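PDB 6BLD: cytochrome P450 268A2 Cyp268A2 from Mycobacterium marinum, which belongs to the cytochrome P450 family, a mostly helical fold built around a haem, here also holding (3e,5e)-6,10-dimethylundeca-3,5,9-trien-2-one. Local coordinates for residues Ile133-Leu144 with Cys157-Asp168. Sequence-based numbering, arbitrary orientation.
Sequences IKINAKGIVDEL and CAKELPIRTLSD
Arg164 leaves its helix with CG on the backbone N side (chi1 -74°) and then runs extended to NE, which lays its guanidinium over Ile140 and carries NH2 on toward Glu143. In Ile140 the first torsion, -78°, puts CG1 under the centre of that group, 3.8 Å from Arg164 CZ. From there CD1 of Ile140 pushes on to the backbone of 160-168, 3.5 Å from Leu161 N. The side chain is a knob in the hole formed by Cys157, Glu160, Leu161 and Arg164. Leu161 answers as a knob among Ile133, Asn136, Ala137 and Ile140, its CD1 resting 3.8 Å from Asn136 CB. One end of the contact closes where Thr165 CG2 meets Ile133 CG1 at 3.7 Å.

The outer flank is polar. Asn136 ND2 donates to Asp168 OD2 (3.2 Å) within its own amide plane, while one water joins ND2 to Thr165 OG1 and another donates to Asn136 OD1 and Asp168 OD2. Asp168 OD1 turns to Arg177. Arg164 NH2 forms a salt bridge with Glu143 OE2 (3.2 Å), its hydrogen bond weak; NE has a long one to Glu160.

Helices 133-144 and 160-168 run roughly antiparallel, 146° between their directions. They are P450 helices D and E, bundled with I (247-278), touched by Ile163 and Leu166, and L (375-392), touched by Leu161 and Thr165; the Thr165 side chain is about 7 Å from the haem. With Asn136, Glu143 and Glu160 at its edge and Ile140 beneath, the guanidinium probably has its orientation fixed, its charge only loosely offset by the two glutamates.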
# COMPACT_ATOMS: atom_id res chain seq x y z
N ILE A 133 1.58 -3.84 -20.19
CA ILE A 133 0.70 -3.11 -19.27
C ILE A 133 -0.26 -2.24 -20.06
O ILE A 133 -1.45 -2.15 -19.73
CB ILE A 133 1.53 -2.30 -18.27
CG1 ILE A 133 2.38 -3.22 -17.39
CG2 ILE A 133 0.63 -1.41 -17.41
CD1 ILE A 133 3.38 -2.50 -16.53
N LYS A 134 0.23 -1.58 -21.11
CA LYS A 134 -0.64 -0.76 -21.95
C LYS A 134 -1.67 -1.62 -22.67
O LYS A 134 -2.82 -1.21 -22.86
CB LYS A 134 0.19 0.03 -22.96
CG LYS A 134 1.03 1.14 -22.34
CD LYS A 134 1.93 1.78 -23.38
CE LYS A 134 2.53 3.08 -22.88
NZ LYS A 134 3.92 3.28 -23.37
N ILE A 135 -1.28 -2.83 -23.10
CA ILE A 135 -2.20 -3.71 -23.79
C ILE A 135 -3.26 -4.24 -22.82
O ILE A 135 -4.43 -4.38 -23.18
CB ILE A 135 -1.43 -4.84 -24.49
CG1 ILE A 135 -0.72 -4.30 -25.74
CG2 ILE A 135 -2.35 -5.99 -24.88
CD1 ILE A 135 0.53 -5.07 -26.12
N ASN A 136 -2.86 -4.53 -21.58
CA ASN A 136 -3.83 -4.95 -20.58
C ASN A 136 -4.77 -3.81 -20.21
O ASN A 136 -5.98 -4.01 -20.04
CB ASN A 136 -3.12 -5.48 -19.34
CG ASN A 136 -2.73 -6.94 -19.47
OD1 ASN A 136 -3.39 -7.71 -20.16
ND2 ASN A 136 -1.66 -7.34 -18.79
N ALA A 137 -4.23 -2.59 -20.09
CA ALA A 137 -5.06 -1.44 -19.74
C ALA A 137 -6.10 -1.16 -20.83
O ALA A 137 -7.26 -0.83 -20.52
CB ALA A 137 -4.19 -0.21 -19.52
N LYS A 138 -5.72 -1.30 -22.09
CA LYS A 138 -6.65 -1.05 -23.18
C LYS A 138 -7.80 -2.06 -23.17
O LYS A 138 -8.96 -1.69 -23.34
CB LYS A 138 -5.91 -1.11 -24.51
CG LYS A 138 -6.40 -0.13 -25.55
CD LYS A 138 -5.38 0.02 -26.66
CE LYS A 138 -5.09 1.49 -26.84
NZ LYS A 138 -6.36 2.19 -27.22
N GLY A 139 -7.48 -3.35 -23.00
CA GLY A 139 -8.52 -4.36 -22.98
C GLY A 139 -9.41 -4.27 -21.76
O GLY A 139 -10.60 -4.59 -21.83
N ILE A 140 -8.86 -3.84 -20.62
CA ILE A 140 -9.66 -3.72 -19.41
C ILE A 140 -10.69 -2.60 -19.56
O ILE A 140 -11.87 -2.77 -19.25
CB ILE A 140 -8.75 -3.50 -18.18
CG1 ILE A 140 -8.13 -4.82 -17.75
CG2 ILE A 140 -9.54 -2.88 -17.04
CD1 ILE A 140 -6.83 -4.68 -17.00
N VAL A 141 -10.25 -1.43 -20.05
CA VAL A 141 -11.18 -0.33 -20.27
C VAL A 141 -12.17 -0.68 -21.37
O VAL A 141 -13.33 -0.25 -21.33
CB VAL A 141 -10.40 0.96 -20.58
CG1 VAL A 141 -11.36 2.12 -20.82
CG2 VAL A 141 -9.44 1.29 -19.45
N ASP A 142 -11.74 -1.46 -22.36
CA ASP A 142 -12.66 -1.91 -23.40
C ASP A 142 -13.74 -2.81 -22.82
O ASP A 142 -14.93 -2.64 -23.11
CB ASP A 142 -11.89 -2.64 -24.50
CG ASP A 142 -12.78 -3.11 -25.63
OD1 ASP A 142 -13.53 -2.28 -26.18
OD2 ASP A 142 -12.74 -4.31 -25.97
N GLU A 143 -13.35 -3.78 -21.99
CA GLU A 143 -14.33 -4.64 -21.34
C GLU A 143 -15.21 -3.85 -20.37
O GLU A 143 -16.39 -4.18 -20.21
CB GLU A 143 -13.62 -5.78 -20.60
CG GLU A 143 -12.97 -6.80 -21.51
CD GLU A 143 -11.81 -7.51 -20.84
OE1 GLU A 143 -10.80 -7.77 -21.52
OE2 GLU A 143 -11.92 -7.82 -19.64
N LEU A 144 -14.66 -2.81 -19.74
CA LEU A 144 -15.48 -1.96 -18.89
C LEU A 144 -16.53 -1.22 -19.70
O LEU A 144 -17.68 -1.07 -19.27
CB LEU A 144 -14.59 -0.96 -18.14
CG LEU A 144 -15.30 0.19 -17.43
CD1 LEU A 144 -16.06 -0.31 -16.22
CD2 LEU A 144 -14.31 1.28 -17.04
N CYS A 157 -12.47 -2.70 -13.16
CA CYS A 157 -11.33 -1.93 -13.66
C CYS A 157 -10.21 -1.80 -12.63
O CYS A 157 -9.07 -2.19 -12.90
CB CYS A 157 -11.79 -0.53 -14.09
SG CYS A 157 -10.48 0.49 -14.79
N ALA A 158 -10.53 -1.26 -11.45
CA ALA A 158 -9.48 -0.91 -10.49
C ALA A 158 -8.68 -2.13 -10.05
O ALA A 158 -7.47 -2.05 -9.85
CB ALA A 158 -10.10 -0.22 -9.27
N LYS A 159 -9.34 -3.28 -9.90
CA LYS A 159 -8.67 -4.49 -9.46
C LYS A 159 -8.06 -5.29 -10.60
O LYS A 159 -7.26 -6.20 -10.34
CB LYS A 159 -9.64 -5.38 -8.67
CG LYS A 159 -10.67 -6.07 -9.54
CD LYS A 159 -11.12 -7.39 -8.93
CE LYS A 159 -11.87 -8.23 -9.96
NZ LYS A 159 -12.52 -9.42 -9.34
N GLU A 160 -8.40 -4.98 -11.85
CA GLU A 160 -8.03 -5.84 -12.97
C GLU A 160 -6.58 -5.62 -13.41
O GLU A 160 -5.83 -6.58 -13.61
CB GLU A 160 -8.98 -5.63 -14.14
CG GLU A 160 -10.18 -6.56 -14.13
CD GLU A 160 -9.80 -7.99 -13.79
OE1 GLU A 160 -8.94 -8.57 -14.48
OE2 GLU A 160 -10.37 -8.53 -12.81
N LEU A 161 -6.17 -4.36 -13.58
CA LEU A 161 -4.83 -4.09 -14.07
C LEU A 161 -3.74 -4.52 -13.09
O LEU A 161 -2.73 -5.09 -13.52
CB LEU A 161 -4.66 -2.60 -14.42
CG LEU A 161 -3.32 -2.27 -15.09
CD1 LEU A 161 -3.15 -3.09 -16.36
CD2 LEU A 161 -3.20 -0.79 -15.38
N PRO A 162 -3.88 -4.27 -11.78
CA PRO A 162 -2.84 -4.76 -10.85
C PRO A 162 -2.64 -6.26 -10.88
O PRO A 162 -1.49 -6.72 -10.89
CB PRO A 162 -3.35 -4.28 -9.48
CG PRO A 162 -4.14 -3.07 -9.79
CD PRO A 162 -4.84 -3.39 -11.09
N ILE A 163 -3.72 -7.05 -10.90
CA ILE A 163 -3.55 -8.50 -10.85
C ILE A 163 -3.01 -9.03 -12.17
O ILE A 163 -2.20 -9.97 -12.18
CB ILE A 163 -4.88 -9.19 -10.45
CG1 ILE A 163 -4.66 -10.69 -10.26
CG2 ILE A 163 -5.97 -8.93 -11.48
CD1 ILE A 163 -3.68 -11.04 -9.16
N ARG A 164 -3.42 -8.44 -13.29
CA ARG A 164 -2.87 -8.85 -14.58
C ARG A 164 -1.39 -8.53 -14.67
O ARG A 164 -0.59 -9.37 -15.12
CB ARG A 164 -3.64 -8.18 -15.71
CG ARG A 164 -5.03 -8.76 -15.94
CD ARG A 164 -5.49 -8.52 -17.36
NE ARG A 164 -6.94 -8.61 -17.49
CZ ARG A 164 -7.59 -8.46 -18.64
NH1 ARG A 164 -6.92 -8.22 -19.76
NH2 ARG A 164 -8.91 -8.56 -18.67
N THR A 165 -0.99 -7.33 -14.25
CA THR A 165 0.42 -6.96 -14.25
C THR A 165 1.21 -7.82 -13.28
O THR A 165 2.32 -8.27 -13.59
CB THR A 165 0.58 -5.48 -13.91
OG1 THR A 165 -0.31 -4.70 -14.72
CG2 THR A 165 2.01 -5.03 -14.15
N LEU A 166 0.66 -8.06 -12.08
CA LEU A 166 1.34 -8.90 -11.10
C LEU A 166 1.49 -10.33 -11.61
O LEU A 166 2.60 -10.89 -11.61
CB LEU A 166 0.56 -8.88 -9.78
CG LEU A 166 1.13 -9.62 -8.56
CD1 LEU A 166 1.09 -11.13 -8.76
CD2 LEU A 166 2.54 -9.15 -8.24
N SER A 167 0.39 -10.94 -12.06
CA SER A 167 0.43 -12.34 -12.46
C SER A 167 1.29 -12.54 -13.70
O SER A 167 1.89 -13.62 -13.86
CB SER A 167 -0.99 -12.85 -12.71
OG SER A 167 -1.86 -12.47 -11.67
N ASP A 168 1.37 -11.55 -14.59
CA ASP A 168 2.23 -11.67 -15.75
C ASP A 168 3.70 -11.73 -15.35
O ASP A 168 4.50 -12.43 -15.98
CB ASP A 168 1.98 -10.52 -16.72
CG ASP A 168 0.78 -10.75 -17.62
OD1 ASP A 168 0.35 -11.92 -17.75
OD2 ASP A 168 0.27 -9.77 -18.19
O HOH W 1 -0.47 -5.70 -17.35
O HOH W 2 -2.60 -10.39 -18.58